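Local coordinates for protein taurocyamine kinase (Schistosoma mansoni, PDB 4WOE) that catalyses the reversible, magnesium-dependent transfer of phosphate from ATP to taurocyamine, giving phosphotaurocyamine and ADP, at residues Cys384-Tyr389 against Ile423-Gly428; Gly428-Tyr433 against Gly626-Cys631. The protein carries 4 engineered substitutions. One frame throughout, in Å; residues are numbered along the deposited sequence.

Overall arrangement
Both contacts are buried and meet the same bound taurocyamine from different parts of the fold. Interaction 1 lies within the small N-terminal domain of the second kinase unit. It is mostly polar: carbonyls and N-H groups of 423-428 face helix 385-388 and the substrate sulfonate. Interaction 2 joins that domain to the C-terminal catalytic domain, where a tyrosine hydroxyl and an isoleucine methyl do most of the work, and it brings in Cys631 at the guanidino end. The two share Gly428, and their centres are about 13 Å apart. They also touch directly, where Thr427 OG1 probably hydrogen-bonds to Cys630 O and Cys424 packs on Cys631.

Interaction 1 of 2, residues Cys384-Tyr389 against Ile423-Gly428; sequences CYTRKY and ICPRTG. With 3S5 (Taurocyamine), chain F.
Thr386 holds OG1 beside its backbone N (chi1 -45°), and this turns the hydroxyl to the 423-428 chain. Thr386 OG1 lies 3.0 Å from Cys424 C. The backbone of Thr386 makes the firmer link. Thr386 N donates to Ile423 O at 3.1 Å, from above the carbonyl plane. That same oxygen also lies at the edge of the Tyr385 ring, near its plane. Tyr385 CD2 comes alongside Ile423 CG1, 4.3 Å away, while Cys424 SG sits oblique to the ring as a sulfur-aromatic neighbour. Tyr447 meets Tyr385 edge-to-face. Cys384 is the N-cap of helix 385-388, and its SG takes a weak capping bond from Arg387 N.

The other side of 423-428 serves the ligand. Ile423 N donates to taurocyamine O10 at 3.0 Å, and Cys424 N donates to O08. Arg426 bends at chi2 (-74°) and supplies two more bonds to taurocyamine: NH1 to O08 at 2.9 Å and NH2 to O09 at 2.8 Å. The sulfonate sulfur therefore lies at the guanidinium edge, and taurocyamine N01 sits 3.4 Å over the face of the Arg426 guanidinium. Arg426 NH1 also donates to Pro425 O at 3.2 Å, almost within the guanidinium plane, which fixes the turn of the group. All three sulfonate oxygens are thus gripped, and the positive arginine would probably offset the negative charge of the sulfonate. The loop and its four bonds to the sulfonate are consistent with the guanidino-specificity region of phosphagen kinases, an N-terminal-domain loop that meets the acidic end of the substrate.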
# COMPACT_ATOMS: atom_id res chain seq x y z
N CYS A 384 3.18 -10.11 -22.16
CA CYS A 384 1.99 -9.54 -21.55
C CYS A 384 0.81 -9.45 -22.50
O CYS A 384 0.74 -8.53 -23.32
CB CYS A 384 2.32 -8.14 -21.01
SG CYS A 384 0.98 -7.28 -20.19
N TYR A 385 -0.12 -10.40 -22.40
CA TYR A 385 -1.33 -10.39 -23.24
C TYR A 385 -2.09 -9.06 -23.15
O TYR A 385 -2.59 -8.56 -24.15
CB TYR A 385 -2.26 -11.56 -22.87
CG TYR A 385 -1.68 -12.94 -23.14
CD1 TYR A 385 -1.89 -13.58 -24.36
CD2 TYR A 385 -0.93 -13.60 -22.17
CE1 TYR A 385 -1.37 -14.85 -24.60
CE2 TYR A 385 -0.41 -14.87 -22.41
CZ TYR A 385 -0.63 -15.48 -23.62
OH TYR A 385 -0.10 -16.73 -23.86
N THR A 386 -2.16 -8.50 -21.95
CA THR A 386 -2.84 -7.22 -21.70
C THR A 386 -2.37 -6.10 -22.62
O THR A 386 -3.18 -5.31 -23.12
CB THR A 386 -2.62 -6.76 -20.25
OG1 THR A 386 -2.80 -7.87 -19.36
CG2 THR A 386 -3.56 -5.62 -19.87
N ARG A 387 -1.06 -6.03 -22.84
CA ARG A 387 -0.49 -4.98 -23.67
C ARG A 387 -0.48 -5.34 -25.15
O ARG A 387 -0.74 -4.49 -26.01
CB ARG A 387 0.94 -4.64 -23.23
CG ARG A 387 1.51 -3.53 -24.08
CD ARG A 387 2.82 -3.01 -23.57
NE ARG A 387 3.23 -1.85 -24.35
CZ ARG A 387 4.45 -1.65 -24.83
NH1 ARG A 387 5.41 -2.52 -24.59
NH2 ARG A 387 4.71 -0.56 -25.53
N LYS A 388 -0.20 -6.61 -25.44
CA LYS A 388 -0.08 -7.07 -26.82
C LYS A 388 -1.33 -6.77 -27.66
O LYS A 388 -1.23 -6.53 -28.87
CB LYS A 388 0.24 -8.56 -26.82
CG LYS A 388 0.32 -9.18 -28.20
CD LYS A 388 0.72 -10.65 -28.08
CE LYS A 388 0.51 -11.40 -29.39
NZ LYS A 388 0.77 -12.86 -29.22
N TYR A 389 -2.50 -6.78 -27.03
CA TYR A 389 -3.75 -6.58 -27.77
C TYR A 389 -4.39 -5.22 -27.51
O TYR A 389 -5.45 -4.92 -28.08
CB TYR A 389 -4.73 -7.71 -27.45
CG TYR A 389 -4.25 -9.04 -27.99
CD1 TYR A 389 -4.43 -9.38 -29.34
CD2 TYR A 389 -3.58 -9.95 -27.17
CE1 TYR A 389 -3.99 -10.59 -29.84
CE2 TYR A 389 -3.13 -11.16 -27.66
CZ TYR A 389 -3.33 -11.48 -28.99
OH TYR A 389 -2.88 -12.69 -29.47
N ILE A 423 0.32 -10.41 -16.66
CA ILE A 423 0.20 -10.63 -18.10
C ILE A 423 -1.23 -10.67 -18.62
O ILE A 423 -1.44 -10.65 -19.84
CB ILE A 423 0.92 -11.94 -18.52
CG1 ILE A 423 0.19 -13.17 -17.99
CG2 ILE A 423 2.36 -11.94 -18.03
CD1 ILE A 423 0.94 -14.46 -18.25
N CYS A 424 -2.22 -10.73 -17.72
CA CYS A 424 -3.63 -10.74 -18.11
C CYS A 424 -4.40 -9.60 -17.43
O CYS A 424 -4.05 -9.16 -16.34
CB CYS A 424 -4.29 -12.09 -17.76
SG CYS A 424 -4.01 -13.49 -18.91
N PRO A 425 -5.47 -9.13 -18.08
CA PRO A 425 -6.38 -8.14 -17.48
C PRO A 425 -7.32 -8.75 -16.42
O PRO A 425 -7.33 -9.98 -16.22
CB PRO A 425 -7.18 -7.65 -18.69
CG PRO A 425 -7.22 -8.84 -19.61
CD PRO A 425 -5.86 -9.48 -19.46
N ARG A 426 -8.09 -7.90 -15.76
CA ARG A 426 -9.15 -8.35 -14.85
C ARG A 426 -10.45 -7.60 -15.13
O ARG A 426 -10.56 -6.39 -14.85
CB ARG A 426 -8.74 -8.15 -13.38
CG ARG A 426 -7.44 -8.83 -13.00
CD ARG A 426 -7.61 -10.34 -12.88
NE ARG A 426 -6.45 -10.90 -12.20
CZ ARG A 426 -5.28 -11.15 -12.79
NH1 ARG A 426 -5.12 -10.93 -14.10
NH2 ARG A 426 -4.28 -11.64 -12.07
N THR A 427 -11.44 -8.30 -15.66
CA THR A 427 -12.65 -7.64 -16.14
C THR A 427 -13.57 -7.19 -15.00
O THR A 427 -13.39 -7.63 -13.86
CB THR A 427 -13.45 -8.55 -17.09
OG1 THR A 427 -13.88 -9.71 -16.38
CG2 THR A 427 -12.58 -9.00 -18.28
N GLY A 428 -14.53 -6.32 -15.30
CA GLY A 428 -15.43 -5.80 -14.28
C GLY A 428 -16.80 -6.48 -14.17
O GLY A 428 -17.45 -6.43 -13.11
N01 3S5 F . -6.14 -14.49 -12.83
C02 3S5 F . -5.08 -14.65 -12.11
N03 3S5 F . -5.19 -14.80 -10.82
N04 3S5 F . -3.84 -14.66 -12.70
C05 3S5 F . -3.61 -14.51 -14.12
C06 3S5 F . -2.09 -14.33 -14.37
S07 3S5 F . -1.54 -12.69 -14.03
O08 3S5 F . -2.45 -11.71 -14.75
O09 3S5 F . -1.61 -12.39 -12.54
O10 3S5 F . -0.11 -12.48 -14.48
O HOH W 1 -1.81 -7.41 -17.20

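Interaction 2 of 2, residues Gly428-Tyr433 against Gly626-Cys631. With 3S5 (Taurocyamine), chain F.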
# COMPACT_ATOMS: atom_id res chain seq x y z
N GLY A 428 -14.53 -6.32 -15.30
CA GLY A 428 -15.43 -5.80 -14.28
C GLY A 428 -16.80 -6.48 -14.17
O GLY A 428 -17.45 -6.43 -13.11
N GLU A 429 -17.25 -7.09 -15.27
CA GLU A 429 -18.50 -7.85 -15.28
C GLU A 429 -18.59 -8.73 -16.53
O GLU A 429 -17.81 -8.57 -17.48
CB GLU A 429 -19.72 -6.92 -15.17
CG GLU A 429 -20.13 -6.17 -16.43
CD GLU A 429 -21.49 -5.50 -16.27
OE1 GLU A 429 -22.42 -6.18 -15.78
OE2 GLU A 429 -21.64 -4.30 -16.62
N ALA A 430 -19.54 -9.65 -16.52
CA ALA A 430 -19.64 -10.66 -17.58
C ALA A 430 -19.85 -10.00 -18.94
O ALA A 430 -19.32 -10.47 -19.94
CB ALA A 430 -20.77 -11.66 -17.27
N GLU A 431 -20.55 -8.87 -18.94
CA GLU A 431 -20.85 -8.12 -20.16
C GLU A 431 -19.59 -7.55 -20.83
O GLU A 431 -19.63 -7.13 -22.00
CB GLU A 431 -21.85 -7.00 -19.86
CG GLU A 431 -22.43 -6.32 -21.09
CD GLU A 431 -23.29 -5.11 -20.75
OE1 GLU A 431 -23.93 -5.12 -19.68
OE2 GLU A 431 -23.32 -4.15 -21.55
N CYS A 432 -18.47 -7.53 -20.11
CA CYS A 432 -17.21 -7.08 -20.71
C CYS A 432 -16.85 -7.89 -21.96
O CYS A 432 -16.36 -7.35 -22.95
CB CYS A 432 -16.07 -7.15 -19.69
SG CYS A 432 -16.07 -5.78 -18.49
N TYR A 433 -17.11 -9.18 -21.90
CA TYR A 433 -16.69 -10.10 -22.94
C TYR A 433 -17.47 -9.90 -24.24
O TYR A 433 -17.02 -10.34 -25.29
CB TYR A 433 -16.80 -11.54 -22.44
CG TYR A 433 -15.75 -11.83 -21.40
CD1 TYR A 433 -14.45 -12.16 -21.77
CD2 TYR A 433 -16.05 -11.72 -20.04
CE1 TYR A 433 -13.48 -12.41 -20.83
CE2 TYR A 433 -15.07 -11.97 -19.08
CZ TYR A 433 -13.79 -12.31 -19.48
OH TYR A 433 -12.83 -12.53 -18.53
N GLY A 626 -17.88 -20.42 -22.36
CA GLY A 626 -18.20 -21.26 -21.20
C GLY A 626 -18.50 -20.45 -19.95
O GLY A 626 -19.18 -19.39 -20.01
N TYR A 627 -18.01 -20.93 -18.81
CA TYR A 627 -18.22 -20.25 -17.53
C TYR A 627 -17.35 -18.99 -17.50
O TYR A 627 -16.13 -19.05 -17.68
CB TYR A 627 -17.94 -21.17 -16.33
CG TYR A 627 -19.01 -22.25 -16.14
CD1 TYR A 627 -20.30 -21.92 -15.73
CD2 TYR A 627 -18.73 -23.60 -16.40
CE1 TYR A 627 -21.28 -22.89 -15.57
CE2 TYR A 627 -19.72 -24.59 -16.25
CZ TYR A 627 -20.99 -24.22 -15.83
OH TYR A 627 -21.98 -25.18 -15.68
N ILE A 628 -18.01 -17.86 -17.29
CA ILE A 628 -17.34 -16.57 -17.35
C ILE A 628 -16.75 -16.17 -16.00
O ILE A 628 -17.38 -16.34 -14.95
CB ILE A 628 -18.31 -15.49 -17.82
CG1 ILE A 628 -18.95 -15.93 -19.14
CG2 ILE A 628 -17.59 -14.14 -17.93
CD1 ILE A 628 -20.21 -15.16 -19.45
N THR A 629 -15.54 -15.63 -16.04
CA THR A 629 -14.80 -15.27 -14.85
C THR A 629 -14.15 -13.88 -14.99
O THR A 629 -14.17 -13.25 -16.05
CB THR A 629 -13.72 -16.30 -14.58
OG1 THR A 629 -12.94 -16.45 -15.77
CG2 THR A 629 -14.36 -17.65 -14.23
N CYS A 630 -13.56 -13.41 -13.89
CA CYS A 630 -12.89 -12.12 -13.84
C CYS A 630 -11.77 -12.01 -14.88
O CYS A 630 -11.80 -11.13 -15.76
CB CYS A 630 -12.32 -11.88 -12.44
SG CYS A 630 -11.49 -10.29 -12.27
N CYS A 631 -10.79 -12.90 -14.76
CA CYS A 631 -9.68 -13.00 -15.69
C CYS A 631 -10.03 -13.92 -16.87
O CYS A 631 -10.61 -14.99 -16.66
CB CYS A 631 -8.44 -13.54 -14.97
SG CYS A 631 -6.95 -13.64 -15.99
N01 3S5 F . -6.14 -14.49 -12.83
C02 3S5 F . -5.08 -14.65 -12.11
N03 3S5 F . -5.19 -14.80 -10.82
N04 3S5 F . -3.84 -14.66 -12.70
C05 3S5 F . -3.61 -14.51 -14.12
C06 3S5 F . -2.09 -14.33 -14.37
S07 3S5 F . -1.54 -12.69 -14.03
O08 3S5 F . -2.45 -11.71 -14.75
O09 3S5 F . -1.61 -12.39 -12.54
O10 3S5 F . -0.11 -12.48 -14.48
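Tyr433 OH donates to Thr629 O at 2.9 Å, and this bond ties the small N-terminal domain of a phosphagen kinase to its catalytic domain. The donor is tilted 31° from the carbonyl plane. The carbonyl oxygen lies at the edge of the tyrosine ring, near its plane. Cys630 O is also close, 3.3 Å from Tyr433 OH. Tyr433 keeps CG beside its backbone N (chi1 -70°), and the ring reaches from helix 432-435 across to the 626-631 chain. Leu440 and Ile444 of helix 437-448 pack against it.

Ile628 supplies the apolar half of the contact. Ile628 CG2 touches Tyr433 CE2 at 3.5 Å, in an oblique approach. The ring and the isoleucine run alongside each other, pointing opposite ways. Ile628 CG2 meets Ala430 CB at 4.1 Å. Ala430 lies in a type I turn from Glu429 to Cys432, closed by Cys432 N donating to Glu429 O. Cys432 SG accepts from Gly428 N, just before the turn, at 3.6 Å and, more weakly, from Glu429 N.

Downstream of the tyrosine bond, the 626-631 chain runs on to Cys631, the predicted active-site cysteine. Cys631, Glu585 and Glu674 all hydrogen-bond taurocyamine. The sulfur of Cys631 lies anti to its backbone N (chi1 -177°), and taurocyamine N01 donates to Cys631 SG at 3.4 Å.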